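Local atomic coordinates of L-talarate/galactarate dehydratase (Salmonella typhimurium, PDB entry 2PP3), a protein that catalyses the magnesium-dependent dehydration of L-talarate and galactarate to 5-keto-4-deoxy-D-glucarate and also epimerises L-talarate to galactarate. Residues B[45-50]-B[228-233]; B[165-170]-B[193-198]. The protein carries 1 engineered substitution. All coordinates share one frame; numbering follows the deposited sequence.

Interaction 1 (B[45-50]-B[228-233]). With LGT (L-glucaric acid), chain G.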
loop_
_atom_site.group_PDB
_atom_site.type_symbol
_atom_site.label_atom_id
_atom_site.label_comp_id
_atom_site.label_asym_id
_atom_site.label_seq_id
_atom_site.Cartn_x
_atom_site.Cartn_y
_atom_site.Cartn_z
ATOM N N SER B 45 14.190 15.607 30.056
ATOM C CA SER B 45 13.686 14.562 30.930
ATOM C C SER B 45 12.167 14.566 31.055
ATOM O O SER B 45 11.558 15.591 31.373
ATOM C CB SER B 45 14.322 14.684 32.320
ATOM O OG SER B 45 13.945 15.891 32.949
ATOM N N ASP B 46 11.561 13.417 30.769
ATOM C CA ASP B 46 10.116 13.262 30.900
ATOM C C ASP B 46 9.887 12.435 32.166
ATOM O O ASP B 46 10.802 12.279 32.975
ATOM C CB ASP B 46 9.512 12.557 29.676
ATOM C CG ASP B 46 10.249 11.279 29.302
ATOM O OD1 ASP B 46 10.606 10.490 30.200
ATOM O OD2 ASP B 46 10.458 11.057 28.094
ATOM N N ALA B 47 8.685 11.897 32.338
ATOM C CA ALA B 47 8.382 11.112 33.529
ATOM C C ALA B 47 9.296 9.898 33.717
ATOM O O ALA B 47 9.502 9.445 34.841
ATOM C CB ALA B 47 6.926 10.675 33.509
ATOM N N LYS B 48 9.844 9.371 32.626
ATOM C CA LYS B 48 10.734 8.217 32.716
ATOM C C LYS B 48 11.966 8.531 33.571
ATOM O O LYS B 48 12.576 7.631 34.156
ATOM C CB LYS B 48 11.168 7.765 31.315
ATOM C CG LYS B 48 10.047 7.139 30.494
ATOM C CD LYS B 48 10.534 6.638 29.136
ATOM C CE LYS B 48 10.729 7.771 28.123
ATOM N NZ LYS B 48 11.800 8.745 28.494
ATOM N N VAL B 49 12.327 9.810 33.635
ATOM C CA VAL B 49 13.470 10.245 34.426
ATOM C C VAL B 49 13.028 10.542 35.861
ATOM O O VAL B 49 13.672 10.106 36.817
ATOM C CB VAL B 49 14.116 11.517 33.834
ATOM C CG1 VAL B 49 15.301 11.956 34.699
ATOM C CG2 VAL B 49 14.561 11.257 32.403
ATOM N N LEU B 50 11.922 11.268 36.007
ATOM C CA LEU B 50 11.406 11.620 37.326
ATOM C C LEU B 50 10.942 10.426 38.162
ATOM O O LEU B 50 10.685 10.568 39.354
ATOM C CB LEU B 50 10.265 12.637 37.202
ATOM C CG LEU B 50 10.670 14.097 36.956
ATOM C CD1 LEU B 50 11.431 14.225 35.646
ATOM C CD2 LEU B 50 9.425 14.967 36.937
ATOM N N ASN B 228 4.128 9.034 29.269
ATOM C CA ASN B 228 5.264 8.167 28.992
ATOM C C ASN B 228 5.310 6.867 29.805
ATOM O O ASN B 228 6.338 6.530 30.399
ATOM C CB ASN B 228 6.572 8.949 29.176
ATOM C CG ASN B 228 6.858 9.892 28.008
ATOM O OD1 ASN B 228 7.335 9.469 26.946
ATOM N ND2 ASN B 228 6.553 11.170 28.195
ATOM N N GLN B 229 4.188 6.148 29.823
ATOM C CA GLN B 229 4.076 4.857 30.510
ATOM C C GLN B 229 4.236 4.867 32.023
ATOM O O GLN B 229 4.281 3.796 32.632
ATOM C CB GLN B 229 5.118 3.872 29.973
ATOM C CG GLN B 229 5.233 3.761 28.468
ATOM C CD GLN B 229 6.339 2.800 28.068
ATOM O OE1 GLN B 229 6.234 1.590 28.278
ATOM N NE2 GLN B 229 7.411 3.335 27.503
ATOM N N GLN B 230 4.297 6.041 32.638
ATOM C CA GLN B 230 4.523 6.098 34.075
ATOM C C GLN B 230 3.374 5.892 35.059
ATOM O O GLN B 230 3.592 5.947 36.268
ATOM C CB GLN B 230 5.271 7.388 34.430
ATOM C CG GLN B 230 6.717 7.412 33.932
ATOM C CD GLN B 230 7.341 6.020 33.832
ATOM O OE1 GLN B 230 7.259 5.361 32.792
ATOM N NE2 GLN B 230 7.957 5.565 34.917
ATOM N N TRP B 231 2.161 5.659 34.576
ATOM C CA TRP B 231 1.058 5.415 35.502
ATOM C C TRP B 231 0.729 3.934 35.546
ATOM O O TRP B 231 1.065 3.190 34.625
ATOM C CB TRP B 231 -0.214 6.147 35.080
ATOM C CG TRP B 231 -0.154 7.618 35.208
ATOM C CD1 TRP B 231 0.504 8.335 36.164
ATOM C CD2 TRP B 231 -0.845 8.565 34.395
ATOM N NE1 TRP B 231 0.263 9.676 35.996
ATOM C CE2 TRP B 231 -0.564 9.847 34.918
ATOM C CE3 TRP B 231 -1.681 8.457 33.272
ATOM C CZ2 TRP B 231 -1.090 11.018 34.359
ATOM C CZ3 TRP B 231 -2.204 9.619 32.716
ATOM C CH2 TRP B 231 -1.906 10.885 33.261
ATOM N N ASP B 232 0.097 3.499 36.631
ATOM C CA ASP B 232 -0.344 2.115 36.719
ATOM C C ASP B 232 -1.841 2.247 36.439
ATOM O O ASP B 232 -2.369 3.359 36.439
ATOM C CB ASP B 232 -0.062 1.497 38.105
ATOM C CG ASP B 232 -0.740 2.238 39.250
ATOM O OD1 ASP B 232 -1.532 3.165 39.004
ATOM O OD2 ASP B 232 -0.474 1.877 40.416
ATOM N N ARG B 233 -2.527 1.143 36.185
ATOM C CA ARG B 233 -3.946 1.220 35.871
ATOM C C ARG B 233 -4.791 2.059 36.842
ATOM O O ARG B 233 -5.643 2.839 36.408
ATOM C CB ARG B 233 -4.513 -0.191 35.739
ATOM C CG ARG B 233 -3.813 -1.008 34.665
ATOM C CD ARG B 233 -4.447 -2.367 34.518
ATOM N NE ARG B 233 -3.860 -3.143 33.430
ATOM C CZ ARG B 233 -4.245 -4.376 33.120
ATOM N NH1 ARG B 233 -5.208 -4.955 33.821
ATOM N NH2 ARG B 233 -3.678 -5.032 32.116
HETATM O O1A LGT G . 7.781 13.394 21.835
HETATM C C1 LGT G . 7.267 12.452 22.457
HETATM O O1B LGT G . 6.179 11.923 22.144
HETATM C C2 LGT G . 8.024 11.896 23.719
HETATM O O2 LGT G . 7.482 10.631 24.141
HETATM C C3 LGT G . 9.533 11.721 23.490
HETATM O O3 LGT G . 9.752 10.547 22.704
HETATM C C4 LGT G . 10.351 11.572 24.801
HETATM O O4 LGT G . 9.952 10.361 25.480
HETATM C C5 LGT G . 11.882 11.524 24.600
HETATM O O5 LGT G . 12.291 12.717 23.913
HETATM C C6 LGT G . 12.635 11.440 25.944
HETATM O O6A LGT G . 12.968 10.286 26.328
HETATM O O6B LGT G . 12.853 12.508 26.573
#

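Interaction 2 (B[165-170]-B[193-198]). Engineered in segment 193-198: Ala197 (natural residue Lys). With LGT (L-glucaric acid), chain G.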
loop_
_atom_site.group_PDB
_atom_site.type_symbol
_atom_site.label_atom_id
_atom_site.label_comp_id
_atom_site.label_asym_id
_atom_site.label_seq_id
_atom_site.Cartn_x
_atom_site.Cartn_y
_atom_site.Cartn_z
ATOM N N TYR B 165 1.645 20.107 16.345
ATOM C CA TYR B 165 1.697 20.480 17.753
ATOM C C TYR B 165 3.150 20.369 18.220
ATOM O O TYR B 165 3.922 19.568 17.683
ATOM C CB TYR B 165 0.781 19.565 18.585
ATOM C CG TYR B 165 1.312 18.162 18.823
ATOM C CD1 TYR B 165 2.154 17.887 19.903
ATOM C CD2 TYR B 165 0.984 17.113 17.961
ATOM C CE1 TYR B 165 2.657 16.602 20.122
ATOM C CE2 TYR B 165 1.484 15.822 18.166
ATOM C CZ TYR B 165 2.319 15.577 19.249
ATOM O OH TYR B 165 2.821 14.315 19.464
ATOM N N ASN B 166 3.526 21.175 19.207
ATOM C CA ASN B 166 4.890 21.138 19.721
ATOM C C ASN B 166 5.010 20.349 21.028
ATOM O O ASN B 166 4.126 20.398 21.886
ATOM C CB ASN B 166 5.428 22.557 19.929
ATOM C CG ASN B 166 6.769 22.568 20.657
ATOM O OD1 ASN B 166 6.824 22.466 21.886
ATOM N ND2 ASN B 166 7.855 22.671 19.898
ATOM N N THR B 167 6.121 19.632 21.171
ATOM C CA THR B 167 6.380 18.821 22.359
ATOM C C THR B 167 7.603 19.299 23.138
ATOM O O THR B 167 7.596 19.307 24.369
ATOM C CB THR B 167 6.619 17.338 21.974
ATOM O OG1 THR B 167 5.417 16.789 21.423
ATOM C CG2 THR B 167 7.032 16.516 23.191
ATOM N N SER B 168 8.647 19.691 22.413
ATOM C CA SER B 168 9.899 20.133 23.013
ATOM C C SER B 168 9.805 21.274 24.028
ATOM O O SER B 168 10.765 21.534 24.757
ATOM C CB SER B 168 10.899 20.505 21.912
ATOM O OG SER B 168 10.404 21.551 21.099
ATOM N N GLY B 169 8.660 21.946 24.091
ATOM C CA GLY B 169 8.524 23.040 25.034
ATOM C C GLY B 169 7.738 22.716 26.291
ATOM O O GLY B 169 7.563 23.576 27.155
ATOM N N GLY B 170 7.262 21.480 26.411
ATOM C CA GLY B 170 6.491 21.121 27.587
ATOM C C GLY B 170 7.008 19.941 28.392
ATOM O O GLY B 170 6.213 19.186 28.948
ATOM N N GLY B 193 -0.955 23.182 18.261
ATOM C CA GLY B 193 -1.285 22.473 19.483
ATOM C C GLY B 193 -0.119 22.368 20.441
ATOM O O GLY B 193 1.024 22.658 20.087
ATOM N N ILE B 194 -0.412 21.944 21.664
ATOM C CA ILE B 194 0.607 21.815 22.692
ATOM C C ILE B 194 0.471 20.501 23.449
ATOM O O ILE B 194 -0.628 20.112 23.831
ATOM C CB ILE B 194 0.503 22.974 23.718
ATOM C CG1 ILE B 194 0.821 24.312 23.037
ATOM C CG2 ILE B 194 1.444 22.720 24.898
ATOM C CD1 ILE B 194 2.260 24.432 22.520
ATOM N N LYS B 195 1.593 19.818 23.659
ATOM C CA LYS B 195 1.580 18.572 24.415
ATOM C C LYS B 195 2.388 18.773 25.688
ATOM O O LYS B 195 3.546 19.199 25.646
ATOM C CB LYS B 195 2.168 17.404 23.615
ATOM C CG LYS B 195 2.125 16.087 24.397
ATOM C CD LYS B 195 2.247 14.856 23.506
ATOM C CE LYS B 195 3.651 14.664 22.981
ATOM N NZ LYS B 195 3.704 13.489 22.064
ATOM N N LEU B 196 1.762 18.468 26.821
ATOM C CA LEU B 196 2.402 18.616 28.121
ATOM C C LEU B 196 2.849 17.270 28.682
ATOM O O LEU B 196 2.068 16.317 28.743
ATOM C CB LEU B 196 1.429 19.282 29.103
ATOM C CG LEU B 196 1.937 19.573 30.516
ATOM C CD1 LEU B 196 3.083 20.575 30.461
ATOM C CD2 LEU B 196 0.789 20.111 31.364
ATOM N N ALA B 197 4.112 17.194 29.084
ATOM C CA ALA B 197 4.644 15.965 29.658
ATOM C C ALA B 197 4.134 15.834 31.088
ATOM O O ALA B 197 4.327 16.733 31.903
ATOM C CB ALA B 197 6.170 15.995 29.647
ATOM N N VAL B 198 3.464 14.723 31.379
ATOM C CA VAL B 198 2.942 14.460 32.719
ATOM C C VAL B 198 3.393 13.070 33.171
ATOM O O VAL B 198 4.234 12.442 32.526
ATOM C CB VAL B 198 1.397 14.521 32.752
ATOM C CG1 VAL B 198 0.926 15.931 32.450
ATOM C CG2 VAL B 198 0.812 13.537 31.751
HETATM O O1A LGT G . 7.781 13.394 21.835
HETATM C C1 LGT G . 7.267 12.452 22.457
HETATM O O1B LGT G . 6.179 11.923 22.144
HETATM C C2 LGT G . 8.024 11.896 23.719
HETATM O O2 LGT G . 7.482 10.631 24.141
HETATM C C3 LGT G . 9.533 11.721 23.490
HETATM O O3 LGT G . 9.752 10.547 22.704
HETATM C C4 LGT G . 10.351 11.572 24.801
HETATM O O4 LGT G . 9.952 10.361 25.480
HETATM C C5 LGT G . 11.882 11.524 24.600
HETATM O O5 LGT G . 12.291 12.717 23.913
HETATM C C6 LGT G . 12.635 11.440 25.944
HETATM O O6A LGT G . 12.968 10.286 26.328
HETATM O O6B LGT G . 12.853 12.508 26.573
HETATM O O HOH W 1 5.019 21.663 24.681
HETATM O O HOH W 2 5.991 17.833 26.241
#

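Interaction 1 (B[45-50]-B[228-233])
Asp46 and Lys48 meet Asn228 where the capping region of this enolase-superfamily enzyme closes over the barrel domain; 45-50 enters the short helix 47-50, whereas 228-233 belongs to the loop linking barrel strand 223-226 to helix 233-243. Across the interface the evidence is for van der Waals packing. The carboxylate of Asp46 and the amide of Asn228 stack with their planes 25° apart, CG of Asp46 lying 3.9 Å from CG of Asn228. Beside them, CB of Ala47 abuts CG of Gln230 at 3.3 Å, and CG of Lys48 passes 3.8 Å from the backbone O of Asn228.

The main polar bonds run within 45-50 and to the bound L-glucaric acid. Asp46 is the N-cap of the helix: its OD1 accepts from Lys48 N at 2.8 Å, on the anti side of the carboxylate. Bends at chi3 (-77°) and chi4 (64°) fold the Lys48 chain back, and NZ forms a salt bridge to the same carboxylate on the syn side of both oxygens. OD1 is therefore gripped by two donors, which should fix the rotation of the group beside the ligand. Asn228 N bonds to OD1 of Asp226, a magnesium ligand, which places Asn228 next to the metal site. At the sugar acid itself, Lys48 NZ donates to O6A of L-glucaric acid over 2.9 Å, while Asp46 OD2 lies 2.8 Å from its O4.

Interaction 2 (B[165-170]-B[193-198])
Tyr165 and Lys195 cross at a slant between neighbouring parallel strands, the first two of the modified TIM barrel of the enolase superfamily, joined by a beta-alpha-beta crossover through helix 176-188. The lysine does not lie over the ring face: its CE sits at the ring edge, close to the ring plane and 3.6 Å from Tyr165 CE1. With CG anti to the backbone N (chi1 -179°), the chain starts beyond the CD1/CE1 edge, raised to one side of the ring plane; the bend at chi3 (73°) helps bring CE and NZ down toward that plane, where NZ donates to Tyr165 OH at 2.9 Å. Trp250 meets the tyrosine ring edge-to-face.

Thr167 lies alongside Lys195, pointing the same way, and its OG1 comes within 3.2 Å of CE; that hydroxyl is hydrogen-bonded to Glu348. The methyl CG2 of Thr167 turns to the ligand carboxylate.

Backbone bonds set these side chains in register. Asn166 bridges Ile194 in parallel fashion, taking Gly193 O through its N and offering its O to Lys195 N at 3.1 Å. At the strand's end Asn166 OD1 accepts from Gly169 N in an Asx motif that overlaps the type I turn from Thr167 to Gly170. The turn brings Gly170 O to Ala197 N, 2.9 Å away. A water donates to both Thr167 O and Lys195 O, bridging turn and strand. Ala197 is engineered in place of the lysine that serves as proton acceptor; its methyl CB rests 3.3 Å from Gly170 O.

Lys195 NZ also donates to O1B of L-glucaric acid at 2.9 Å and forms salt bridges with Glu252, a magnesium ligand, and Glu348. One amine thus ties ligand carboxylate, metal shell and tyrosine together, and probably offsets the negative charge gathered there.

The centres of interactions 1 and 2 lie about 15 Å apart, and both touch the same L-glucaric acid: 45-50 reaches its O4 and O6A, Asn228 lies beside O2 and O4, and 165-170 and 193-198 approach its C1 carboxylate. Along the chain the order is 45-50, 165-170, 193-198, 228-233, so interaction 2 falls wholly between the two halves of interaction 1. Strands 194-197 and 223-226 are neighbours in the parallel barrel sheet, and the loop after the second supplies 228-233. The contacts also meet directly, Ala47 CB packing 3.4 Å from Val198 O. The capping region and the barrel strand ends therefore enclose the bound sugar acid jointly.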